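Local coordinates for uncharacterized hypothetical protein FTT_1539c (PDB 4QVR) that is of unknown function, being a Francisella tularensis protein with a predicted signal sequence and a DUF6844 domain, at residues Tyr329-Gly334 with Val445-Pro450; Gly250-Lys255 with Ile318-Gly323. One frame throughout, in Å; residues are numbered along the deposited sequence. Where two conformers were deposited one is given.

Overall arrangement
Both contacts are buried, and both draw on the four-stranded antiparallel sheet, but they use it differently. Contact 1 lies within the sheet, pairing its inner strands 328-337 and 440-448 through four main-chain hydrogen bonds, and it reaches the surface at Asp-449 and Pro-450. In contact 2, nearer the centre of the molecule, strand 318-322 at the sheet's edge meets an outermost strand of the three-stranded sheet, 251-261, at nearly a right angle; no direct hydrogen bond joins the segments, and waters link their polar groups. With centres about 10 Å apart, the contacts are joined by main-chain bonding between neighbouring strands 318-322 and 328-337, including Leu-331 N to Arg-319 O at 2.8 Å.

Contact 1. Residues Tyr329-Gly334 with Val445-Pro450; sequences YILAYG and VLKWDP
Ile-330 and Trp-448 pack side by side, pointing the same way, with Ile-330 CD1 at the indole edge, 3.3 Å from Trp-448 CE3 and near the ring plane. The same methyl meets Pro-450 CG at 3.8 Å, while Pro-450 CB lies over one indole face toward its rim. On the other side of the sheet, Val-445 splits its branches: CG1 approaches Leu-331 CB, and CG2 lies obliquely against Tyr-333 CD1 at 3.9 Å. Four main-chain bonds hold this register. Ile-330 and Trp-448 exchange a reciprocal pair, Trp-448 N to Ile-330 O being 2.9 Å long with an angle of 167° at the hydrogen; Ala-332 and Leu-446 form a second pair. Toward the polar edge, a chi1 of -180° sets CG of Lys-447 opposite the main-chain N, and the extended chain crosses Tyr-329 at about a right angle, bringing Lys-447 CE to 3.4 Å from Tyr-329 CB. Its ammonium reaches Asp-449 in a long salt bridge, Lys-447 NZ to Asp-449 OD2 3.6 Å. Helix 349-370 packs on the Ile-330, Ala-332, Leu-446 and Trp-448 face. The alternating hydrogen-bonded and non-hydrogen-bonded pairs are those of an antiparallel beta ladder, here between the inner strands of a four-stranded sheet.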
ATOM      1  N   TYR A 329      -9.033  14.537   0.561  1.00 69.70           N
ATOM      2  CA  TYR A 329      -9.266  14.026  -0.753  1.00 67.40           C
ATOM      3  C   TYR A 329      -8.199  12.983  -0.978  1.00 60.49           C
ATOM      4  O   TYR A 329      -7.166  12.976  -0.308  1.00 56.33           O
ATOM      5  CB  TYR A 329      -9.204  15.159  -1.788  1.00 68.70           C
ATOM      6  CG  TYR A 329      -7.898  15.902  -1.758  1.00 68.88           C
ATOM      7  CD1 TYR A 329      -6.741  15.298  -2.192  1.00 62.19           C
ATOM      8  CD2 TYR A 329      -7.819  17.200  -1.299  1.00 72.31           C
ATOM      9  CE1 TYR A 329      -5.538  15.955  -2.171  1.00 66.42           C
ATOM     10  CE2 TYR A 329      -6.607  17.871  -1.277  1.00 73.60           C
ATOM     11  CZ  TYR A 329      -5.474  17.235  -1.721  1.00 69.91           C
ATOM     12  OH  TYR A 329      -4.253  17.859  -1.724  1.00 75.67           O
ATOM     13  N   ILE A 330      -8.439  12.102  -1.930  1.00 59.46           N
ATOM     14  CA  ILE A 330      -7.500  11.059  -2.226  1.00 57.81           C
ATOM     15  C   ILE A 330      -6.966  11.234  -3.632  1.00 56.89           C
ATOM     16  O   ILE A 330      -7.737  11.392  -4.565  1.00 57.57           O
ATOM     17  CB  ILE A 330      -8.190   9.703  -2.085  1.00 60.32           C
ATOM     18  CG1 ILE A 330      -8.649   9.559  -0.628  1.00 65.72           C
ATOM     19  CG2 ILE A 330      -7.244   8.574  -2.493  1.00 57.96           C
ATOM     20  CD1 ILE A 330      -9.740   8.547  -0.416  1.00 70.16           C
ATOM     21  N   LEU A 331      -5.644  11.231  -3.767  1.00 52.73           N
ATOM     22  CA  LEU A 331      -5.014  11.350  -5.062  1.00 47.86           C
ATOM     23  C   LEU A 331      -4.556   9.969  -5.437  1.00 45.82           C
ATOM     24  O   LEU A 331      -4.206   9.185  -4.576  1.00 45.04           O
ATOM     25  CB  LEU A 331      -3.817  12.270  -5.014  1.00 47.24           C
ATOM     26  CG  LEU A 331      -4.093  13.687  -4.548  1.00 52.77           C
ATOM     27  CD1 LEU A 331      -2.804  14.492  -4.646  1.00 56.42           C
ATOM     28  CD2 LEU A 331      -5.170  14.311  -5.393  1.00 55.19           C
ATOM     29  N   ALA A 332      -4.592   9.675  -6.728  1.00 45.04           N
ATOM     30  CA  ALA A 332      -4.168   8.400  -7.260  1.00 45.13           C
ATOM     31  C   ALA A 332      -3.322   8.689  -8.477  1.00 48.23           C
ATOM     32  O   ALA A 332      -3.760   9.414  -9.387  1.00 47.77           O
ATOM     33  CB  ALA A 332      -5.355   7.571  -7.666  1.00 46.29           C
ATOM     34  N   TYR A 333      -2.120   8.119  -8.489  1.00 44.17           N
ATOM     35  CA  TYR A 333      -1.189   8.277  -9.599  1.00 45.36           C
ATOM     36  C   TYR A 333      -1.303   7.156 -10.587  1.00 46.05           C
ATOM     37  O   TYR A 333      -1.621   6.040 -10.219  1.00 54.61           O
ATOM     38  CB  TYR A 333       0.228   8.273  -9.072  1.00 42.18           C
ATOM     39  CG  TYR A 333       0.512   9.373  -8.072  1.00 44.26           C
ATOM     40  CD1 TYR A 333       0.702  10.676  -8.489  1.00 46.77           C
ATOM     41  CD2 TYR A 333       0.630   9.096  -6.711  1.00 47.36           C
ATOM     42  CE1 TYR A 333       0.977  11.699  -7.574  1.00 49.60           C
ATOM     43  CE2 TYR A 333       0.931  10.098  -5.798  1.00 46.62           C
ATOM     44  CZ  TYR A 333       1.090  11.403  -6.238  1.00 47.87           C
ATOM     45  OH  TYR A 333       1.378  12.405  -5.342  1.00 53.90           O
ATOM     46  N   GLY A 334      -0.990   7.432 -11.839  1.00 46.55           N
ATOM     47  CA  GLY A 334      -1.048   6.419 -12.876  1.00 43.04           C
ATOM     48  C   GLY A 334      -0.197   6.822 -14.039  1.00 42.78           C
ATOM     49  O   GLY A 334      -0.014   7.996 -14.286  1.00 42.84           O
ATOM     50  N   VAL A 445      -2.950  12.337 -12.466  1.00 50.50           N
ATOM     51  CA  VAL A 445      -3.207  12.367 -11.044  1.00 49.15           C
ATOM     52  C   VAL A 445      -4.697  12.563 -10.955  1.00 53.53           C
ATOM     53  O   VAL A 445      -5.233  13.579 -11.429  1.00 55.44           O
ATOM     54  CB  VAL A 445      -2.521  13.518 -10.309  1.00 51.03           C
ATOM     55  CG1 VAL A 445      -2.844  13.425  -8.823  1.00 49.23           C
ATOM     56  CG2 VAL A 445      -1.010  13.487 -10.538  1.00 49.15           C
ATOM     57  N   LEU A 446      -5.373  11.576 -10.386  1.00 55.67           N
ATOM     58  CA  LEU A 446      -6.801  11.620 -10.266  1.00 57.06           C
ATOM     59  C   LEU A 446      -7.132  11.961  -8.835  1.00 60.22           C
ATOM     60  O   LEU A 446      -6.376  11.632  -7.926  1.00 56.01           O
ATOM     61  CB  LEU A 446      -7.429  10.280 -10.666  1.00 58.11           C
ATOM     62  CG  LEU A 446      -7.211   9.769 -12.103  1.00 59.57           C
ATOM     63  CD1 LEU A 446      -8.085   8.550 -12.371  1.00 62.30           C
ATOM     64  CD2 LEU A 446      -7.509  10.822 -13.148  1.00 62.26           C
ATOM     65  N   LYS A 447      -8.253  12.655  -8.654  1.00 62.41           N
ATOM     66  CA  LYS A 447      -8.734  13.037  -7.333  1.00 66.69           C
ATOM     67  C   LYS A 447     -10.116  12.421  -7.137  1.00 67.52           C
ATOM     68  O   LYS A 447     -11.003  12.590  -7.977  1.00 65.22           O
ATOM     69  CB  LYS A 447      -8.839  14.553  -7.184  1.00 70.85           C
ATOM     70  CG  LYS A 447      -9.338  14.985  -5.813  1.00 74.85           C
ATOM     71  CD  LYS A 447      -9.830  16.418  -5.817  1.00 81.28           C
ATOM     72  CE  LYS A 447     -10.441  16.796  -4.474  1.00 89.14           C
ATOM     73  NZ  LYS A 447     -11.100  18.134  -4.481  1.00 93.95           N
ATOM     74  N   TRP A 448     -10.268  11.710  -6.024  1.00 66.61           N
ATOM     75  CA  TRP A 448     -11.496  11.041  -5.648  1.00 70.70           C
ATOM     76  C   TRP A 448     -11.972  11.594  -4.316  1.00 77.97           C
ATOM     77  O   TRP A 448     -11.183  11.746  -3.382  1.00 75.46           O
ATOM     78  CB  TRP A 448     -11.248   9.538  -5.511  1.00 68.44           C
ATOM     79  CG  TRP A 448     -12.448   8.747  -5.086  1.00 68.63           C
ATOM     80  CD1 TRP A 448     -13.630   8.634  -5.752  1.00 74.99           C
ATOM     81  CD2 TRP A 448     -12.555   7.910  -3.940  1.00 66.47           C
ATOM     82  NE1 TRP A 448     -14.481   7.811  -5.072  1.00 74.98           N
ATOM     83  CE2 TRP A 448     -13.841   7.344  -3.958  1.00 73.07           C
ATOM     84  CE3 TRP A 448     -11.699   7.597  -2.890  1.00 64.47           C
ATOM     85  CZ2 TRP A 448     -14.290   6.484  -2.960  1.00 75.50           C
ATOM     86  CZ3 TRP A 448     -12.143   6.745  -1.901  1.00 68.92           C
ATOM     87  CH2 TRP A 448     -13.423   6.194  -1.944  1.00 71.17           C
ATOM     88  N   ASP A 449     -13.269  11.868  -4.238  1.00 85.31           N
ATOM     89  CA  ASP A 449     -13.902  12.394  -3.041  1.00 96.95           C
ATOM     90  C   ASP A 449     -14.889  11.355  -2.514  1.00100.74           C
ATOM     91  O   ASP A 449     -15.922  11.110  -3.135  1.00113.91           O
ATOM     92  CB  ASP A 449     -14.602  13.727  -3.362  1.00103.10           C
ATOM     93  CG  ASP A 449     -13.611  14.887  -3.513  1.00104.64           C
ATOM     94  OD1 ASP A 449     -12.909  15.195  -2.522  1.00104.11           O
ATOM     95  OD2 ASP A 449     -13.554  15.509  -4.600  1.00104.09           O
ATOM     96  N   PRO A 450     -14.561  10.727  -1.375  1.00 98.02           N
ATOM     97  CA  PRO A 450     -15.412   9.702  -0.762  1.00 97.46           C
ATOM     98  C   PRO A 450     -16.446  10.259   0.205  1.00101.42           C
ATOM     99  O   PRO A 450     -17.647  10.125  -0.036  1.00107.53           O
ATOM    100  CB  PRO A 450     -14.411   8.839  -0.006  1.00 96.40           C
ATOM    101  CG  PRO A 450     -13.277   9.760   0.329  1.00 93.39           C
ATOM    102  CD  PRO A 450     -13.286  10.895  -0.650  1.00 90.62           C
TER

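Contact 2. Residues Gly250-Lys255 with Ile318-Gly323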
ATOM      1  N   GLY A 250      -5.714   2.434   7.997  1.00 41.82           N
ATOM      2  CA  GLY A 250      -4.890   3.520   8.573  1.00 42.32           C
ATOM      3  C   GLY A 250      -3.447   3.466   8.073  1.00 39.64           C
ATOM      4  O   GLY A 250      -2.657   4.369   8.316  1.00 38.33           O
ATOM      5  N   LEU A 251      -3.095   2.401   7.371  1.00 38.95           N
ATOM      6  CA  LEU A 251      -1.723   2.261   6.839  1.00 41.02           C
ATOM      7  C   LEU A 251      -1.705   2.959   5.475  1.00 40.87           C
ATOM      8  O   LEU A 251      -2.306   2.505   4.526  1.00 40.48           O
ATOM      9  CB  LEU A 251      -1.328   0.798   6.712  1.00 38.79           C
ATOM     10  CG  LEU A 251       0.153   0.596   6.390  1.00 39.91           C
ATOM     11  CD1 LEU A 251       1.014   0.955   7.590  1.00 38.66           C
ATOM     12  CD2 LEU A 251       0.409  -0.836   6.020  1.00 39.93           C
ATOM     13  N   LEU A 252      -1.011   4.072   5.388  1.00 43.64           N
ATOM     14  CA  LEU A 252      -1.038   4.895   4.191  1.00 45.09           C
ATOM     15  C   LEU A 252       0.344   5.098   3.547  1.00 42.37           C
ATOM     16  O   LEU A 252       1.322   5.293   4.266  1.00 37.27           O
ATOM     17  CB  LEU A 252      -1.543   6.240   4.662  1.00 52.45           C
ATOM     18  CG  LEU A 252      -2.032   7.302   3.715  1.00 61.06           C
ATOM     19  CD1 LEU A 252      -3.386   6.867   3.175  1.00 66.74           C
ATOM     20  CD2 LEU A 252      -2.155   8.604   4.485  1.00 65.77           C
ATOM     21  N   PRO A 253       0.432   5.046   2.198  1.00 39.56           N
ATOM     22  CA  PRO A 253       1.743   5.326   1.590  1.00 38.55           C
ATOM     23  C   PRO A 253       2.002   6.804   1.664  1.00 38.39           C
ATOM     24  O   PRO A 253       1.058   7.599   1.535  1.00 39.24           O
ATOM     25  CB  PRO A 253       1.584   4.922   0.113  1.00 40.33           C
ATOM     26  CG  PRO A 253       0.190   4.423  -0.055  1.00 42.03           C
ATOM     27  CD  PRO A 253      -0.488   4.352   1.286  1.00 40.45           C
ATOM     28  N   ILE A 254       3.245   7.205   1.867  0.70 36.96           N
ATOM     29  CA  ILE A 254       3.522   8.637   1.892  0.70 38.92           C
ATOM     30  C   ILE A 254       4.572   9.075   0.909  0.70 36.97           C
ATOM     31  O   ILE A 254       4.604  10.248   0.557  0.70 37.57           O
ATOM     32  CB  ILE A 254       3.816   9.175   3.297  0.70 42.83           C
ATOM     33  CG1 ILE A 254       4.993   8.454   3.927  0.70 41.73           C
ATOM     34  CG2 ILE A 254       2.563   9.050   4.170  0.70 44.31           C
ATOM     35  CD1 ILE A 254       5.384   9.090   5.237  0.70 47.27           C
ATOM     36  N   LYS A 255       5.377   8.127   0.427  1.00 35.63           N
ATOM     37  CA  LYS A 255       6.398   8.402  -0.528  1.00 35.26           C
ATOM     38  C   LYS A 255       6.775   7.121  -1.260  1.00 34.22           C
ATOM     39  O   LYS A 255       6.858   6.052  -0.653  1.00 34.15           O
ATOM     40  CB  LYS A 255       7.635   8.884   0.236  1.00 41.54           C
ATOM     41  CG  LYS A 255       8.805   9.354  -0.631  1.00 41.29           C
ATOM     42  CD  LYS A 255       8.476  10.701  -1.258  1.00 43.76           C
ATOM     43  CE  LYS A 255       9.452  11.045  -2.361  1.00 46.41           C
ATOM     44  NZ  LYS A 255       9.018  12.261  -3.070  1.00 51.56           N
ATOM     45  N   ILE A 318      -1.655   5.697  -3.956  1.00 41.07           N
ATOM     46  CA  ILE A 318      -2.580   6.737  -3.545  1.00 42.27           C
ATOM     47  C   ILE A 318      -1.974   7.572  -2.427  1.00 41.57           C
ATOM     48  O   ILE A 318      -1.008   7.156  -1.765  1.00 38.73           O
ATOM     49  CB  ILE A 318      -3.926   6.139  -3.084  1.00 46.88           C
ATOM     50  CG1 ILE A 318      -3.821   5.427  -1.732  1.00 46.80           C
ATOM     51  CG2 ILE A 318      -4.444   5.170  -4.116  1.00 49.04           C
ATOM     52  CD1 ILE A 318      -3.835   6.371  -0.553  1.00 47.24           C
ATOM     53  N   ARG A 319      -2.519   8.772  -2.248  1.00 40.71           N
ATOM     54  CA  ARG A 319      -2.092   9.675  -1.181  1.00 42.43           C
ATOM     55  C   ARG A 319      -3.314  10.359  -0.640  1.00 46.18           C
ATOM     56  O   ARG A 319      -4.282  10.551  -1.360  1.00 49.86           O
ATOM     57  CB  ARG A 319      -1.164  10.788  -1.696  1.00 44.22           C
ATOM     58  CG  ARG A 319       0.150  10.356  -2.330  1.00 42.39           C
ATOM     59  CD  ARG A 319       1.128   9.733  -1.336  1.00 41.50           C
ATOM     60  NE  ARG A 319       2.322   9.401  -2.073  1.00 37.63           N
ATOM     61  CZ  ARG A 319       2.504   8.289  -2.757  1.00 36.77           C
ATOM     62  NH1 ARG A 319       1.600   7.318  -2.747  1.00 34.74           N
ATOM     63  NH2 ARG A 319       3.627   8.136  -3.438  1.00 39.93           N
ATOM     64  N   VAL A 320      -3.264  10.753   0.620  1.00 47.54           N
ATOM     65  CA  VAL A 320      -4.336  11.506   1.195  1.00 50.77           C
ATOM     66  C   VAL A 320      -3.826  12.904   1.406  1.00 53.62           C
ATOM     67  O   VAL A 320      -2.722  13.109   1.893  1.00 50.67           O
ATOM     68  CB  VAL A 320      -4.831  10.939   2.533  1.00 52.96           C
ATOM     69  CG1 VAL A 320      -5.852  11.873   3.155  1.00 58.39           C
ATOM     70  CG2 VAL A 320      -5.452   9.566   2.325  1.00 55.58           C
ATOM     71  N   GLY A 321      -4.643  13.867   1.014  1.00 55.86           N
ATOM     72  CA  GLY A 321      -4.324  15.266   1.196  1.00 60.14           C
ATOM     73  C   GLY A 321      -5.554  15.980   1.723  1.00 63.88           C
ATOM     74  O   GLY A 321      -6.624  15.368   1.899  1.00 61.57           O
ATOM     75  N   PHE A 322      -5.403  17.279   1.948  1.00 69.14           N
ATOM     76  CA  PHE A 322      -6.473  18.124   2.487  1.00 72.12           C
ATOM     77  C   PHE A 322      -6.452  19.442   1.742  1.00 73.59           C
ATOM     78  O   PHE A 322      -5.412  20.085   1.670  1.00 73.15           O
ATOM     79  CB  PHE A 322      -6.260  18.342   3.980  1.00 74.03           C
ATOM     80  CG  PHE A 322      -6.210  17.058   4.780  1.00 76.22           C
ATOM     81  CD1 PHE A 322      -7.378  16.441   5.211  1.00 77.07           C
ATOM     82  CD2 PHE A 322      -4.990  16.467   5.101  1.00 74.59           C
ATOM     83  CE1 PHE A 322      -7.330  15.272   5.947  1.00 78.02           C
ATOM     84  CE2 PHE A 322      -4.941  15.298   5.833  1.00 75.07           C
ATOM     85  CZ  PHE A 322      -6.112  14.693   6.258  1.00 73.78           C
ATOM     86  N   GLY A 323      -7.591  19.831   1.169  1.00 77.52           N
ATOM     87  CA  GLY A 323      -7.679  21.066   0.372  1.00 84.38           C
ATOM     88  C   GLY A 323      -7.903  22.351   1.156  1.00 92.55           C
ATOM     89  O   GLY A 323      -7.922  22.341   2.391  1.00 91.51           O
TER
HETATM   90  O   HOH W   1      -0.465   9.813   1.749  1.00 49.29           O
HETATM   91  O   HOH W   2       4.616  11.409  -2.066  1.00 58.08           O
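Arg-319 NH1, lying obliquely beside Pro-253 CB, donates to two carbonyl oxygens, those of Ile-318 and Tyr-316. The bond from Arg-319 NH1 to Ile-318 O is 2.8 Å long; the oxygen lies close to the guanidinium plane, whereas the donor sits well above the plane of that carbonyl. NH2 makes a weak bond to Thr-256 OG1. At the guanidinium edge, a water accepts from Arg-319 NE at 3.0 Å and can bridge to Ile-254 O, 2.9 Å away. Together the bonds at NE and NH1, with the weak one at NH2, would limit the rotation of the planar group. The Arg-319 chain starts out away from 250-255 and returns through a bend at chi2 (-68°), which carries CD to 3.6 Å from Pro-253 O. Farther out, Lys-255 N lies over one face of the guanidinium.

A second water receives the N-H of Val-320 and donates to Pro-253 O, 2.7 Å from that oxygen, so that it links the two main chains where they make no direct hydrogen bond. Pro-253 points toward the other strand, and its CG rests 3.4 Å from Ile-318 O. Alongside, the Leu-252 side chain reaches across with CD1, which touches both Val-320 CG2, 3.5 Å away, and Ile-318 CD1; Leu-252 crosses each of them at about a right angle.

The two strands cross at 92°, joining an outermost strand of the three-stranded sheet to the edge of the four-stranded one. Strand 264-273 pairs with 251-261, and strand 328-337 with 318-322. Around this junction of the two sheets, helix 349-370 packs against Ile-318, while helix 67-78 touches Ile-254, Arg-319 and Phe-322.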